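Local coordinates for CRISPR-associated protein, Cse1 family (Acidimicrobium ferrooxidans, PDB 4H3T) that probably serves as the large Cse1 subunit of a type I-E CRISPR Cascade complex, which helps bacteria recognise invading DNA, at residues Pro16-Arg21 with Val30-Ile35; His40-Phe45 with Gln208-Thr213; Val301-Glu306 with Tyr315-Ala320. The protein carries 1 engineered substitution. One frame throughout, in Å; residues are numbered along the deposited sequence.

Contact 1: Pro16-Arg21 with Val30-Ile35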
loop_
_atom_site.group_PDB
_atom_site.type_symbol
_atom_site.label_atom_id
_atom_site.label_comp_id
_atom_site.label_asym_id
_atom_site.label_seq_id
_atom_site.Cartn_x
_atom_site.Cartn_y
_atom_site.Cartn_z
ATOM N N PRO A 16 -25.424 -3.155 6.013
ATOM C CA PRO A 16 -24.448 -3.220 4.892
ATOM C C PRO A 16 -23.574 -1.965 4.775
ATOM O O PRO A 16 -24.084 -0.863 4.754
ATOM C CB PRO A 16 -25.334 -3.430 3.649
ATOM C CG PRO A 16 -26.710 -2.964 4.027
ATOM C CD PRO A 16 -26.829 -3.058 5.535
ATOM N N TRP A 17 -22.236 -2.125 4.775
ATOM C CA TRP A 17 -21.371 -0.979 4.572
ATOM C C TRP A 17 -20.006 -1.293 3.934
ATOM O O TRP A 17 -19.282 -0.353 3.645
ATOM C CB TRP A 17 -21.134 -0.218 5.909
ATOM C CG TRP A 17 -20.437 -0.991 6.966
ATOM C CD1 TRP A 17 -20.941 -2.023 7.701
ATOM C CD2 TRP A 17 -19.094 -0.794 7.411
ATOM N NE1 TRP A 17 -19.991 -2.504 8.555
ATOM C CE2 TRP A 17 -18.857 -1.732 8.445
ATOM C CE3 TRP A 17 -18.105 0.166 7.128
ATOM C CZ2 TRP A 17 -17.661 -1.755 9.184
ATOM C CZ3 TRP A 17 -16.934 0.161 7.871
ATOM C CH2 TRP A 17 -16.722 -0.788 8.899
ATOM N N LEU A 18 -19.647 -2.569 3.774
ATOM C CA LEU A 18 -18.340 -3.008 3.259
ATOM C C LEU A 18 -18.499 -3.443 1.809
ATOM O O LEU A 18 -19.148 -4.439 1.544
ATOM C CB LEU A 18 -17.804 -4.152 4.132
ATOM C CG LEU A 18 -17.593 -3.754 5.588
ATOM C CD1 LEU A 18 -17.442 -4.936 6.429
ATOM C CD2 LEU A 18 -16.385 -2.857 5.758
ATOM N N PRO A 19 -17.991 -2.653 0.845
ATOM C CA PRO A 19 -18.216 -2.998 -0.571
ATOM C C PRO A 19 -17.319 -4.149 -1.006
ATOM O O PRO A 19 -16.098 -4.120 -0.822
ATOM C CB PRO A 19 -17.898 -1.699 -1.322
ATOM C CG PRO A 19 -17.189 -0.864 -0.389
ATOM C CD PRO A 19 -17.198 -1.425 0.973
ATOM N N VAL A 20 -17.928 -5.148 -1.581
ATOM C CA VAL A 20 -17.212 -6.339 -2.020
ATOM C C VAL A 20 -17.667 -6.732 -3.401
ATOM O O VAL A 20 -18.720 -6.318 -3.869
ATOM C CB VAL A 20 -17.371 -7.527 -1.036
ATOM C CG1 VAL A 20 -16.804 -7.184 0.321
ATOM C CG2 VAL A 20 -18.824 -7.955 -0.924
ATOM N N ARG A 21 -16.869 -7.575 -4.027
ATOM C CA ARG A 21 -17.190 -8.206 -5.298
ATOM C C ARG A 21 -17.333 -9.715 -5.048
ATOM O O ARG A 21 -16.445 -10.326 -4.463
ATOM C CB ARG A 21 -16.096 -7.920 -6.315
ATOM C CG ARG A 21 -16.294 -8.639 -7.656
ATOM C CD ARG A 21 -15.040 -8.401 -8.489
ATOM N NE ARG A 21 -15.080 -7.129 -9.205
ATOM C CZ ARG A 21 -15.758 -6.907 -10.333
ATOM N NH1 ARG A 21 -16.504 -7.869 -10.876
ATOM N NH2 ARG A 21 -15.711 -5.716 -10.917
ATOM N N VAL A 30 -21.709 -5.342 2.308
ATOM C CA VAL A 30 -22.082 -6.354 3.300
ATOM C C VAL A 30 -21.770 -5.826 4.712
ATOM O O VAL A 30 -20.998 -4.881 4.889
ATOM C CB VAL A 30 -21.386 -7.716 3.026
ATOM C CG1 VAL A 30 -21.871 -8.322 1.712
ATOM C CG2 VAL A 30 -19.836 -7.613 3.042
ATOM N N SER A 31 -22.336 -6.466 5.694
ATOM C CA SER A 31 -22.084 -6.182 7.117
ATOM C C SER A 31 -20.821 -6.918 7.551
ATOM O O SER A 31 -20.317 -7.768 6.800
ATOM C CB SER A 31 -23.246 -6.689 7.926
ATOM O OG SER A 31 -23.313 -8.089 7.713
ATOM N N LEU A 32 -20.341 -6.643 8.753
ATOM C CA LEU A 32 -19.174 -7.350 9.258
ATOM C C LEU A 32 -19.493 -8.830 9.514
ATOM O O LEU A 32 -18.661 -9.662 9.250
ATOM C CB LEU A 32 -18.605 -6.737 10.527
ATOM C CG LEU A 32 -17.921 -5.430 10.386
ATOM C CD1 LEU A 32 -17.822 -4.782 11.738
ATOM C CD2 LEU A 32 -16.548 -5.589 9.787
ATOM N N ARG A 33 -20.716 -9.160 9.900
ATOM C CA ARG A 33 -21.117 -10.528 10.089
ATOM C C ARG A 33 -21.053 -11.266 8.741
ATOM O O ARG A 33 -20.412 -12.313 8.663
ATOM C CB ARG A 33 -22.517 -10.618 10.736
ATOM C CG ARG A 33 -22.831 -12.046 11.141
ATOM C CD ARG A 33 -24.075 -12.553 10.473
ATOM N NE ARG A 33 -24.411 -13.911 10.917
ATOM C CZ ARG A 33 -24.976 -14.827 10.143
ATOM N NH1 ARG A 33 -25.260 -14.551 8.873
ATOM N NH2 ARG A 33 -25.242 -16.043 10.622
ATOM N N ASP A 34 -21.670 -10.710 7.697
ATOM C CA ASP A 34 -21.662 -11.330 6.364
ATOM C C ASP A 34 -20.293 -11.353 5.704
ATOM O O ASP A 34 -19.997 -12.290 4.992
ATOM C CB ASP A 34 -22.682 -10.649 5.424
ATOM C CG ASP A 34 -24.081 -11.194 5.652
ATOM O OD1 ASP A 34 -24.210 -12.203 6.386
ATOM O OD2 ASP A 34 -25.051 -10.597 5.125
ATOM N N ILE A 35 -19.440 -10.404 5.967
ATOM C CA ILE A 35 -18.117 -10.457 5.340
ATOM C C ILE A 35 -17.323 -11.731 5.846
ATOM O O ILE A 35 -16.561 -12.310 5.080
ATOM C CB ILE A 35 -17.345 -9.108 5.476
ATOM C CG1 ILE A 35 -16.476 -8.871 4.216
ATOM C CG2 ILE A 35 -16.571 -9.025 6.743
ATOM C CD1 ILE A 35 -15.661 -7.677 4.179
#
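Val30 O takes two backbone N-H groups at once, from Trp17 and from Leu18. Leu18 N lies in the plane of that carbonyl, 2.9 Å from Val30 O, whereas Trp17 N, 3.0 Å from Val30 O, comes in from well above the plane, 64° out of it. In return Val30 N donates to Leu18 O over 2.8 Å.

The side chains of Leu18 and Val20 close up against the helix. Leu18 pushes CD1 between two residues of the helix, 3.5 Å from Leu32 CD2 and 4.0 Å from Ile35 CD1. Val20 continues the apolar patch, one methyl reaching Ile35 and the other meeting Val30 CG1, the two valines crossing at about a right angle. The bond to CB of Trp17 heads away from the helix, but with CG set between the backbone N and the carbonyl carbon (chi1 63°) the indole swings back, and CZ2 comes to 3.9 Å from Leu32 CG. Leu32 CD1 sits at the ring edge, in plane, while Leu18 CD2 lies over one face, toward its rim; NE1 donates to Leu12 O. With an alanine at Trp17, Leu32 would probably lose its indole neighbour, a gap opening beside CG and CD1, and Leu12 O would be left without that donor.

One shell out, Ser31 caps the helix, its OG accepting from Asp34 N at 3.1 Å, consistent with fixing the first turn, which carries Leu32 and Ile35. Leu56 and Leu59 of helix 52-68 and Ala158 and Ala161 of helix 157-170 enclose the indole further, and Arg162 NH1 bonds to Trp17 O.

Two residues facing one across an antiparallel pair make a classic beta bulge; here it lies in the hairpin of strands 18-22 and 27-30, just where the edge strand of a three-stranded sheet runs straight into helix 32-37.

Contact 2: His40-Phe45 with Gln208-Thr213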
loop_
_atom_site.group_PDB
_atom_site.type_symbol
_atom_site.label_atom_id
_atom_site.label_comp_id
_atom_site.label_asym_id
_atom_site.label_seq_id
_atom_site.Cartn_x
_atom_site.Cartn_y
_atom_site.Cartn_z
ATOM N N HIS A 40 -15.759 -16.997 1.817
ATOM C CA HIS A 40 -15.397 -17.988 0.795
ATOM C C HIS A 40 -16.151 -17.777 -0.550
ATOM O O HIS A 40 -15.829 -18.438 -1.530
ATOM C CB HIS A 40 -15.657 -19.395 1.326
ATOM C CG HIS A 40 -17.093 -19.639 1.669
ATOM N ND1 HIS A 40 -17.736 -18.909 2.659
ATOM C CD2 HIS A 40 -17.989 -20.472 1.089
ATOM C CE1 HIS A 40 -18.989 -19.358 2.675
ATOM N NE2 HIS A 40 -19.176 -20.312 1.766
ATOM N N THR A 41 -17.172 -16.902 -0.582
ATOM C CA THR A 41 -17.990 -16.622 -1.793
ATOM C C THR A 41 -17.604 -15.255 -2.391
ATOM O O THR A 41 -18.121 -14.858 -3.435
ATOM C CB THR A 41 -19.512 -16.634 -1.459
ATOM O OG1 THR A 41 -19.873 -15.433 -0.773
ATOM C CG2 THR A 41 -19.950 -17.845 -0.670
ATOM N N ILE A 42 -16.720 -14.524 -1.701
ATOM C CA ILE A 42 -16.291 -13.169 -2.088
ATOM C C ILE A 42 -14.940 -13.207 -2.703
ATOM O O ILE A 42 -14.060 -13.893 -2.192
ATOM C CB ILE A 42 -16.328 -12.271 -0.805
ATOM C CG1 ILE A 42 -17.808 -12.146 -0.307
ATOM C CG2 ILE A 42 -15.691 -10.928 -1.024
ATOM C CD1 ILE A 42 -17.962 -11.525 1.127
ATOM N N VAL A 43 -14.762 -12.473 -3.807
ATOM C CA VAL A 43 -13.470 -12.298 -4.479
ATOM C C VAL A 43 -12.586 -11.435 -3.601
ATOM O O VAL A 43 -11.448 -11.791 -3.271
ATOM C CB VAL A 43 -13.615 -11.682 -5.910
ATOM C CG1 VAL A 43 -12.239 -11.366 -6.558
ATOM C CG2 VAL A 43 -14.384 -12.632 -6.812
ATOM N N GLY A 44 -13.132 -10.309 -3.211
ATOM C CA GLY A 44 -12.432 -9.350 -2.380
ATOM C C GLY A 44 -13.166 -8.054 -2.231
ATOM O O GLY A 44 -14.316 -7.924 -2.651
ATOM N N PHE A 45 -12.490 -7.105 -1.582
ATOM C CA PHE A 45 -12.968 -5.750 -1.395
ATOM C C PHE A 45 -13.170 -5.090 -2.724
ATOM O O PHE A 45 -12.479 -5.407 -3.635
ATOM C CB PHE A 45 -11.989 -4.921 -0.559
ATOM C CG PHE A 45 -12.045 -5.238 0.910
ATOM C CD1 PHE A 45 -13.160 -4.899 1.668
ATOM C CD2 PHE A 45 -10.977 -5.862 1.546
ATOM C CE1 PHE A 45 -13.214 -5.217 3.029
ATOM C CE2 PHE A 45 -11.056 -6.215 2.889
ATOM C CZ PHE A 45 -12.143 -5.873 3.623
ATOM N N GLN A 208 -7.429 -15.549 -4.032
ATOM C CA GLN A 208 -8.523 -15.671 -5.023
ATOM C C GLN A 208 -9.928 -15.436 -4.419
ATOM O O GLN A 208 -10.888 -15.131 -5.136
ATOM C CB GLN A 208 -8.469 -17.062 -5.662
ATOM C CG GLN A 208 -7.293 -17.181 -6.675
ATOM C CD GLN A 208 -7.066 -18.609 -7.118
ATOM O OE1 GLN A 208 -5.944 -19.121 -7.035
ATOM N NE2 GLN A 208 -8.118 -19.302 -7.577
ATOM N N THR A 209 -10.033 -15.563 -3.101
ATOM C CA THR A 209 -11.215 -15.225 -2.357
ATOM C C THR A 209 -10.779 -14.406 -1.168
ATOM O O THR A 209 -9.582 -14.409 -0.790
ATOM C CB THR A 209 -11.968 -16.495 -1.930
ATOM O OG1 THR A 209 -11.201 -17.128 -0.926
ATOM C CG2 THR A 209 -12.252 -17.463 -3.063
ATOM N N LEU A 210 -11.747 -13.740 -0.522
ATOM C CA LEU A 210 -11.483 -12.978 0.686
ATOM C C LEU A 210 -11.082 -13.879 1.819
ATOM O O LEU A 210 -10.236 -13.514 2.587
ATOM C CB LEU A 210 -12.703 -12.165 1.111
ATOM C CG LEU A 210 -12.503 -11.237 2.311
ATOM C CD1 LEU A 210 -11.360 -10.225 2.082
ATOM C CD2 LEU A 210 -13.763 -10.527 2.619
ATOM N N ARG A 211 -11.624 -15.086 1.889
ATOM C CA ARG A 211 -11.240 -16.027 2.938
ATOM C C ARG A 211 -9.771 -16.403 2.801
ATOM O O ARG A 211 -9.065 -16.392 3.806
ATOM C CB ARG A 211 -12.123 -17.270 2.919
ATOM C CG ARG A 211 -11.765 -18.231 3.998
ATOM C CD ARG A 211 -12.883 -19.217 4.247
ATOM N NE ARG A 211 -12.623 -19.907 5.508
ATOM C CZ ARG A 211 -11.763 -20.906 5.671
ATOM N NH1 ARG A 211 -11.077 -21.381 4.636
ATOM N NH2 ARG A 211 -11.568 -21.425 6.870
ATOM N N GLU A 212 -9.293 -16.658 1.573
ATOM C CA GLU A 212 -7.863 -16.921 1.314
ATOM C C GLU A 212 -7.000 -15.740 1.687
ATOM O O GLU A 212 -5.985 -15.908 2.336
ATOM C CB GLU A 212 -7.580 -17.212 -0.155
ATOM C CG GLU A 212 -8.086 -18.515 -0.688
ATOM C CD GLU A 212 -7.576 -18.788 -2.094
ATOM O OE1 GLU A 212 -6.715 -18.023 -2.600
ATOM O OE2 GLU A 212 -8.062 -19.771 -2.695
ATOM N N THR A 213 -7.399 -14.528 1.262
ATOM C CA THR A 213 -6.701 -13.281 1.605
ATOM C C THR A 213 -6.580 -13.111 3.102
ATOM O O THR A 213 -5.519 -12.768 3.601
ATOM C CB THR A 213 -7.453 -12.077 1.011
ATOM O OG1 THR A 213 -7.428 -12.220 -0.409
ATOM C CG2 THR A 213 -6.894 -10.723 1.454
HETATM O O HOH W 1 -9.666 -10.887 -1.331
#
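Ile42 O is held from the helix side by two neighbouring residues: Leu210 N donates a hydrogen bond of 2.9 Å to Ile42 O, from above the carbonyl plane (37° out of it), and Thr209 CA adds a CA-H...O contact at 3.1 Å from Ile42 O. The strand carries a classic beta bulge, Val43 and Gly44 both facing Arg21 of the next strand; packed against it is a capped helix start, where Thr209 OG1 accepts from Glu212 N at 3.2 Å.

Leu210 does most of the apolar work. Its CG stands anti to the backbone N (chi1 -175°), which lays the side chain alongside Ile42 and pointing the same way, with Leu210 CB 3.9 Å from Ile42 CG2. Leu210 CD1 reaches on to Phe45 CE2 at 4.1 Å, where the two side chains meet at a slant; Leu56, Leu57 and Val60 of helix 52-68 pack on the same phenylalanine. At the start of segment 40-45, the extended Arg211 runs its chain past His40, CD lying 4.0 Å from His40 CB, and carries its guanidinium on to Leu80 O and a cation-pi contact with Phe86.

The carbonyl of Val43 is bridged to the first turn of the helix by a water that donates to Val43 O at 2.8 Å and also hydrogen-bonds to Thr213 OG1.

Contact 3: Val301-Glu306 with Tyr315-Ala320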
loop_
_atom_site.group_PDB
_atom_site.type_symbol
_atom_site.label_atom_id
_atom_site.label_comp_id
_atom_site.label_asym_id
_atom_site.label_seq_id
_atom_site.Cartn_x
_atom_site.Cartn_y
_atom_site.Cartn_z
ATOM N N VAL A 301 4.702 -4.195 6.807
ATOM C CA VAL A 301 5.717 -3.167 6.497
ATOM C C VAL A 301 7.134 -3.795 6.557
ATOM O O VAL A 301 7.443 -4.477 7.514
ATOM C CB VAL A 301 5.544 -1.941 7.446
ATOM C CG1 VAL A 301 5.412 -2.339 8.914
ATOM C CG2 VAL A 301 6.662 -0.868 7.259
ATOM N N GLY A 302 7.961 -3.497 5.551
ATOM C CA GLY A 302 9.369 -3.859 5.486
ATOM C C GLY A 302 10.164 -2.668 5.991
ATOM O O GLY A 302 9.631 -1.546 6.055
ATOM N N TRP A 303 11.415 -2.899 6.406
ATOM C CA TRP A 303 12.260 -1.868 7.030
ATOM C C TRP A 303 13.636 -1.818 6.440
ATOM O O TRP A 303 14.128 -2.798 5.889
ATOM C CB TRP A 303 12.398 -2.116 8.557
ATOM C CG TRP A 303 11.074 -2.136 9.258
ATOM C CD1 TRP A 303 10.250 -3.216 9.406
ATOM C CD2 TRP A 303 10.369 -1.018 9.809
ATOM N NE1 TRP A 303 9.072 -2.835 9.997
ATOM C CE2 TRP A 303 9.113 -1.494 10.262
ATOM C CE3 TRP A 303 10.667 0.344 9.969
ATOM C CZ2 TRP A 303 8.161 -0.650 10.862
ATOM C CZ3 TRP A 303 9.746 1.162 10.613
ATOM C CH2 TRP A 303 8.494 0.666 11.012
ATOM N N ARG A 304 14.210 -0.620 6.469
ATOM C CA ARG A 304 15.595 -0.370 6.087
ATOM C C ARG A 304 16.270 0.212 7.298
ATOM O O ARG A 304 15.744 1.146 7.909
ATOM C CB ARG A 304 15.656 0.604 4.881
ATOM C CG ARG A 304 17.024 1.144 4.548
ATOM C CD ARG A 304 16.968 1.998 3.290
ATOM N NE ARG A 304 16.162 3.226 3.443
ATOM C CZ ARG A 304 16.575 4.361 4.019
ATOM N NH1 ARG A 304 17.788 4.447 4.548
ATOM N NH2 ARG A 304 15.780 5.415 4.064
HETATM N N MSE A 305 17.459 -0.226 7.574
HETATM C CA MSE A 305 18.234 0.351 8.682
HETATM C C MSE A 305 18.800 1.696 8.225
HETATM O O MSE A 305 19.550 1.728 7.268
HETATM C CB MSE A 305 19.353 -0.594 9.117
HETATM C CG MSE A 305 20.070 -0.059 10.372
HETATM SE SE MSE A 305 21.643 -0.976 10.691
HETATM C CE MSE A 305 22.720 -0.017 9.465
ATOM N N GLU A 306 18.386 2.792 8.861
ATOM C CA GLU A 306 18.771 4.165 8.489
ATOM C C GLU A 306 20.075 4.584 9.140
ATOM O O GLU A 306 20.909 5.183 8.469
ATOM C CB GLU A 306 17.657 5.111 8.926
ATOM C CG GLU A 306 17.874 6.571 8.565
ATOM C CD GLU A 306 16.734 7.447 9.034
ATOM O OE1 GLU A 306 16.387 7.364 10.237
ATOM O OE2 GLU A 306 16.149 8.165 8.187
ATOM N N TYR A 315 15.403 2.584 12.144
ATOM C CA TYR A 315 14.828 1.972 10.977
ATOM C C TYR A 315 13.809 2.867 10.378
ATOM O O TYR A 315 13.064 3.503 11.111
ATOM C CB TYR A 315 14.157 0.652 11.344
ATOM C CG TYR A 315 15.105 -0.398 11.856
ATOM C CD1 TYR A 315 15.750 -1.265 10.983
ATOM C CD2 TYR A 315 15.343 -0.545 13.218
ATOM C CE1 TYR A 315 16.658 -2.219 11.448
ATOM C CE2 TYR A 315 16.244 -1.494 13.691
ATOM C CZ TYR A 315 16.897 -2.329 12.800
ATOM O OH TYR A 315 17.748 -3.301 13.226
ATOM N N VAL A 316 13.684 2.827 9.066
ATOM C CA VAL A 316 12.632 3.552 8.388
ATOM C C VAL A 316 11.855 2.540 7.545
ATOM O O VAL A 316 12.445 1.568 7.048
ATOM C CB VAL A 316 13.126 4.769 7.577
ATOM C CG1 VAL A 316 13.783 5.794 8.504
ATOM C CG2 VAL A 316 14.094 4.369 6.480
ATOM N N PRO A 317 10.551 2.786 7.286
ATOM C CA PRO A 317 9.801 1.839 6.441
ATOM C C PRO A 317 10.296 1.801 4.996
ATOM O O PRO A 317 10.609 2.835 4.437
ATOM C CB PRO A 317 8.351 2.400 6.481
ATOM C CG PRO A 317 8.288 3.321 7.655
ATOM C CD PRO A 317 9.677 3.869 7.808
ATOM N N LEU A 318 10.313 0.641 4.383
ATOM C CA LEU A 318 10.540 0.525 2.942
ATOM C C LEU A 318 9.261 1.029 2.236
ATOM O O LEU A 318 8.127 0.646 2.632
ATOM C CB LEU A 318 10.784 -0.911 2.550
ATOM C CG LEU A 318 12.158 -1.484 2.850
ATOM C CD1 LEU A 318 12.187 -2.969 2.607
ATOM C CD2 LEU A 318 13.247 -0.718 2.041
ATOM N N ARG A 319 9.418 1.813 1.191
ATOM C CA ARG A 319 8.262 2.463 0.545
ATOM C C ARG A 319 8.270 2.325 -0.937
ATOM O O ARG A 319 9.302 2.500 -1.574
ATOM C CB ARG A 319 8.195 3.948 0.890
ATOM C CG ARG A 319 7.857 4.198 2.345
ATOM C CD ARG A 319 7.493 5.650 2.534
ATOM N NE ARG A 319 7.268 6.015 3.932
ATOM C CZ ARG A 319 8.187 6.444 4.789
ATOM N NH1 ARG A 319 9.475 6.474 4.444
ATOM N NH2 ARG A 319 7.840 6.777 6.022
ATOM N N ALA A 320 7.114 1.872 -1.463
ATOM C CA ALA A 320 6.838 1.821 -2.883
ATOM C C ALA A 320 6.951 3.251 -3.357
ATOM O O ALA A 320 6.405 4.174 -2.715
ATOM C CB ALA A 320 5.451 1.273 -3.120
HETATM O O HOH W 2 7.191 -1.675 3.484
#
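Arg304 sends CG anti to its own N (chi1 169°) and then bends at chi3 (65°), which turns the guanidinium over Val316, CG2 lying against one face toward its rim, with CZ 3.5 Å from that methyl. Glu306 also starts anti (chi1 -178°) but runs on extended, crossing Val316 at about a right angle and bringing its CD to 3.4 Å from Val316 CG1. Val316 is thus held between an arginine and a glutamate, with Leu318 CD2 continuing the row against Arg304 CB at 4.0 Å. Glu306 OE1 also has a weak hydrogen bond to Ser314 OG.

The backbones pair as an antiparallel beta hairpin, strand 303-309 with strand 312-317. Arg304 and Val316 form a hydrogen-bonded pair, Arg304 N reaching Val316 O at 2.9 Å and Val316 N returning to Arg304 O; further along, Leu318 N donates to Gly302 O over 2.8 Å. On the other edge of strand 303-309, strand 340-341 completes the sheet through backbone bonding between Trp303 and Gln341.

The Met305 side, across the sheet from Val316, is aromatic. Trp303 CE3 lies 3.8 Å from Tyr315 CB, and its CZ3 is 3.9 Å from Pro317 CD. Tyr315 CE1 approaches CB of Met305, which is present as selenomethionine, at 3.9 Å, while Arg295 makes a cation-pi contact with the tyrosine. A water accepts from Gly302 N and donates to Leu318 O.

Overall arrangement
Contacts 1 and 2 are neighbours, their centres 12 Å apart, and strand 18-22 is the middle strand of the sheet they share. On its far side from strand 27-30 it pairs with strand 42-45: Arg21 O is 2.8 Å from Val43 N, a probable hydrogen bond, as is Arg21 N to Gly44 O. Helix 32-37 also joins them, Ile35 CG1 packing 3.6 Å from Leu210 CD2. Contact 3 stands apart, in a hairpin of a separate sheet; its centre is about 33 Å from that of contact 1 and 29 Å from that of contact 2, with nearest atoms about 21 Å and 14 Å away. Along the chain the three follow in series.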